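Long-range contact in geranylgeranyl pyrophosphate synthase (Corynebacterium glutamicum, PDB 3LK5), which probably makes isoprenoid diphosphates by magnesium-dependent prenyl transfer, as a member of the FPP/GGPP synthase family: residues 197-209 against 280-292. Numbering follows the deposited sequence.
Sequences LESHANESVELAD and GKRTVLLALALQR
One face of the Arg282 guanidinium is laid against Ala201 and Asn202: Ala201 CA stands 3.5 Å above its plane, offset toward the rim, Ala201 CB comes 3.4 Å from Arg282 NH2, and Asn202 N stands higher over the same face, likewise toward the rim. Leu197 O and Glu203 CG approach obliquely. The Glu203 carboxylate lies almost parallel to the guanidinium, the planes 4° apart, yet no charged atoms touch; Glu203 instead forms a salt bridge with Arg305 while its CD packs 3.7 Å from Leu290 CD1. A bend at chi2 (-78°) carries the Arg282 chain past Leu197 O to the turn, where CD comes 3.2 Å from Asn202 O. Arg282 NE is buried without a polar partner.

No direct hydrogen bond joins the segments. One water donates to Glu198 OE2 and accepts from Arg282 N; a second lies 2.7 Å from Glu203 O and also reaches Ala287 O. The axes of 205-209 and 284-292 pass 9.0 Å apart at 173°, with Val205 CG2 on Ala287 CB (3.6 Å) and Ala208 CB on Val284 CG2 filling the interface.

The Glu198 side chain lies about 4 Å from those of Asp112 and Asp194, magnesium ligands of this enzyme, although no metal is bound here. The 200-204 turn thus meets Arg282, just ahead of helix 284-296, while the start of helix 205-231 packs nearly antiparallel on that helix. An Asx turn (Ser204 N to Asn202 OD1) and two N-caps, Ser204 OG accepting from Leu207 N and Thr283 OG1 from Leu286 N, complete this corner of the all-helical polyprenyl synthase fold.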
# COMPACT_ATOMS: atom_id res chain seq x y z
N LEU A 197 0.40 -19.33 9.66
CA LEU A 197 -0.29 -20.64 9.87
C LEU A 197 -0.15 -21.56 8.67
O LEU A 197 0.09 -22.78 8.84
CB LEU A 197 -1.76 -20.45 10.27
CG LEU A 197 -2.09 -19.56 11.48
CD1 LEU A 197 -3.60 -19.62 11.75
CD2 LEU A 197 -1.35 -19.97 12.72
N GLU A 198 -0.31 -21.01 7.46
CA GLU A 198 -0.23 -21.81 6.24
C GLU A 198 1.17 -22.32 5.97
O GLU A 198 1.33 -23.45 5.51
CB GLU A 198 -0.71 -21.03 5.02
CG GLU A 198 -2.20 -20.91 4.90
CD GLU A 198 -2.59 -19.95 3.80
OE1 GLU A 198 -1.71 -19.18 3.34
OE2 GLU A 198 -3.77 -19.96 3.38
N SER A 199 2.17 -21.48 6.24
CA SER A 199 3.54 -21.83 5.95
C SER A 199 4.08 -22.84 6.97
O SER A 199 4.91 -23.68 6.62
CB SER A 199 4.40 -20.55 5.89
OG SER A 199 4.55 -19.99 7.18
N HIS A 200 3.62 -22.75 8.21
CA HIS A 200 4.04 -23.63 9.29
C HIS A 200 3.08 -24.83 9.48
O HIS A 200 3.19 -25.58 10.46
CB HIS A 200 4.17 -22.84 10.58
CG HIS A 200 5.36 -21.92 10.60
ND1 HIS A 200 5.50 -20.87 9.72
CD2 HIS A 200 6.48 -21.92 11.37
CE1 HIS A 200 6.65 -20.25 9.95
NE2 HIS A 200 7.26 -20.86 10.95
N ALA A 201 2.15 -24.99 8.53
CA ALA A 201 1.07 -25.98 8.62
C ALA A 201 0.65 -26.10 10.08
O ALA A 201 0.62 -27.17 10.65
CB ALA A 201 1.54 -27.34 8.08
N ASN A 202 0.36 -24.95 10.70
CA ASN A 202 0.03 -24.86 12.12
C ASN A 202 -1.45 -25.20 12.39
O ASN A 202 -2.34 -24.80 11.61
CB ASN A 202 0.39 -23.44 12.58
CG ASN A 202 0.13 -23.20 14.04
OD1 ASN A 202 -1.02 -23.25 14.51
ND2 ASN A 202 1.18 -22.85 14.78
N GLU A 203 -1.72 -25.93 13.48
CA GLU A 203 -3.07 -26.47 13.71
C GLU A 203 -3.77 -25.86 14.93
O GLU A 203 -4.76 -26.43 15.43
CB GLU A 203 -3.02 -28.02 13.86
CG GLU A 203 -2.31 -28.75 12.72
CD GLU A 203 -2.15 -30.25 12.98
OE1 GLU A 203 -2.64 -30.74 14.03
OE2 GLU A 203 -1.55 -30.94 12.14
N SER A 204 -3.29 -24.71 15.42
CA SER A 204 -3.91 -24.08 16.59
C SER A 204 -5.29 -23.51 16.25
O SER A 204 -5.40 -22.71 15.29
CB SER A 204 -3.05 -22.93 17.10
OG SER A 204 -3.71 -22.23 18.14
N VAL A 205 -6.30 -23.87 17.04
CA VAL A 205 -7.66 -23.32 16.93
C VAL A 205 -7.62 -21.84 17.33
O VAL A 205 -8.20 -20.97 16.66
CB VAL A 205 -8.66 -24.07 17.84
CG1 VAL A 205 -10.06 -23.46 17.73
CG2 VAL A 205 -8.74 -25.55 17.45
N GLU A 206 -6.87 -21.58 18.41
CA GLU A 206 -6.68 -20.23 18.97
C GLU A 206 -6.10 -19.27 17.97
O GLU A 206 -6.50 -18.09 17.90
CB GLU A 206 -5.71 -20.29 20.14
CG GLU A 206 -6.24 -19.70 21.41
CD GLU A 206 -7.33 -20.57 22.01
OE1 GLU A 206 -7.11 -21.81 22.13
OE2 GLU A 206 -8.41 -20.03 22.35
N LEU A 207 -5.12 -19.74 17.20
CA LEU A 207 -4.48 -18.85 16.25
C LEU A 207 -5.38 -18.60 15.05
O LEU A 207 -5.41 -17.49 14.53
CB LEU A 207 -3.11 -19.36 15.84
CG LEU A 207 -2.07 -19.20 16.96
CD1 LEU A 207 -0.82 -19.98 16.59
CD2 LEU A 207 -1.73 -17.73 17.27
N ALA A 208 -6.11 -19.63 14.62
CA ALA A 208 -7.10 -19.46 13.55
C ALA A 208 -8.17 -18.46 14.00
O ALA A 208 -8.60 -17.61 13.18
CB ALA A 208 -7.75 -20.82 13.16
N ASP A 209 -8.59 -18.54 15.27
CA ASP A 209 -9.53 -17.55 15.88
C ASP A 209 -9.00 -16.11 15.76
O ASP A 209 -9.76 -15.18 15.45
CB ASP A 209 -9.77 -17.81 17.38
CG ASP A 209 -10.63 -19.05 17.67
OD1 ASP A 209 -11.41 -19.52 16.80
OD2 ASP A 209 -10.52 -19.55 18.81
N GLY A 280 -5.19 -25.37 0.93
CA GLY A 280 -4.62 -25.52 2.28
C GLY A 280 -4.92 -24.44 3.31
O GLY A 280 -4.07 -24.13 4.16
N LYS A 281 -6.13 -23.85 3.26
CA LYS A 281 -6.51 -22.81 4.25
C LYS A 281 -6.47 -23.37 5.67
O LYS A 281 -7.00 -24.47 5.93
CB LYS A 281 -7.92 -22.26 3.98
CG LYS A 281 -8.07 -21.36 2.73
CD LYS A 281 -7.97 -19.85 3.04
CE LYS A 281 -9.22 -19.27 3.74
NZ LYS A 281 -10.26 -18.71 2.80
N ARG A 282 -5.91 -22.61 6.60
CA ARG A 282 -5.87 -23.05 8.00
C ARG A 282 -7.05 -22.53 8.83
O ARG A 282 -6.93 -21.60 9.63
CB ARG A 282 -4.52 -22.67 8.64
CG ARG A 282 -3.38 -23.42 8.01
CD ARG A 282 -3.33 -24.84 8.53
NE ARG A 282 -2.55 -25.71 7.66
CZ ARG A 282 -2.41 -27.03 7.85
NH1 ARG A 282 -2.95 -27.64 8.91
NH2 ARG A 282 -1.69 -27.74 6.98
N THR A 283 -8.19 -23.19 8.64
CA THR A 283 -9.44 -22.76 9.22
C THR A 283 -9.67 -23.31 10.63
O THR A 283 -9.01 -24.28 11.08
CB THR A 283 -10.60 -23.18 8.28
OG1 THR A 283 -10.58 -24.61 8.11
CG2 THR A 283 -10.45 -22.52 6.90
N VAL A 284 -10.63 -22.71 11.32
CA VAL A 284 -11.14 -23.29 12.56
C VAL A 284 -11.74 -24.69 12.29
O VAL A 284 -11.53 -25.61 13.09
CB VAL A 284 -12.19 -22.37 13.22
CG1 VAL A 284 -12.98 -23.12 14.31
CG2 VAL A 284 -11.47 -21.11 13.82
N LEU A 285 -12.48 -24.83 11.18
CA LEU A 285 -13.02 -26.15 10.76
C LEU A 285 -11.89 -27.21 10.69
O LEU A 285 -12.00 -28.31 11.28
CB LEU A 285 -13.68 -26.04 9.38
CG LEU A 285 -14.22 -27.32 8.70
CD1 LEU A 285 -15.33 -27.98 9.53
CD2 LEU A 285 -14.66 -27.14 7.26
N LEU A 286 -10.83 -26.89 9.95
CA LEU A 286 -9.71 -27.82 9.81
C LEU A 286 -9.01 -28.13 11.14
O LEU A 286 -8.69 -29.29 11.41
CB LEU A 286 -8.70 -27.35 8.73
CG LEU A 286 -7.48 -28.26 8.50
CD1 LEU A 286 -7.86 -29.71 8.05
CD2 LEU A 286 -6.47 -27.59 7.53
N ALA A 287 -8.79 -27.12 11.97
CA ALA A 287 -8.13 -27.34 13.26
C ALA A 287 -8.94 -28.27 14.16
O ALA A 287 -8.40 -29.21 14.77
CB ALA A 287 -7.83 -26.01 13.96
N LEU A 288 -10.24 -28.00 14.25
CA LEU A 288 -11.15 -28.84 15.00
C LEU A 288 -11.27 -30.25 14.38
O LEU A 288 -11.34 -31.24 15.13
CB LEU A 288 -12.53 -28.18 15.14
CG LEU A 288 -12.67 -26.89 15.98
CD1 LEU A 288 -14.06 -26.26 15.74
CD2 LEU A 288 -12.46 -27.18 17.47
N ALA A 289 -11.26 -30.36 13.04
CA ALA A 289 -11.31 -31.70 12.41
C ALA A 289 -10.10 -32.55 12.79
O ALA A 289 -10.23 -33.77 12.99
CB ALA A 289 -11.44 -31.59 10.90
N LEU A 290 -8.93 -31.92 12.88
CA LEU A 290 -7.70 -32.65 13.21
C LEU A 290 -7.66 -32.99 14.68
O LEU A 290 -7.34 -34.13 15.04
CB LEU A 290 -6.45 -31.89 12.77
CG LEU A 290 -6.25 -31.82 11.26
CD1 LEU A 290 -5.19 -30.75 10.87
CD2 LEU A 290 -5.90 -33.20 10.69
N GLN A 291 -8.05 -32.04 15.53
CA GLN A 291 -8.20 -32.29 16.97
C GLN A 291 -9.05 -33.56 17.22
O GLN A 291 -8.68 -34.47 17.99
CB GLN A 291 -8.92 -31.09 17.57
CG GLN A 291 -8.79 -30.84 19.04
CD GLN A 291 -9.00 -29.36 19.37
OE1 GLN A 291 -8.11 -28.53 19.13
NE2 GLN A 291 -10.16 -29.04 19.93
N ARG A 292 -10.19 -33.62 16.56
CA ARG A 292 -11.10 -34.74 16.73
C ARG A 292 -10.62 -36.02 16.07
O ARG A 292 -10.72 -37.10 16.67
CB ARG A 292 -12.46 -34.35 16.14
CG ARG A 292 -13.15 -33.25 16.86
CD ARG A 292 -14.34 -32.81 16.03
NE ARG A 292 -15.25 -32.09 16.89
CZ ARG A 292 -16.23 -32.68 17.57
NH1 ARG A 292 -16.46 -33.97 17.43
NH2 ARG A 292 -17.00 -31.95 18.35
O HOH W 1 -5.27 -19.97 5.81
O HOH W 2 -6.09 -28.66 16.29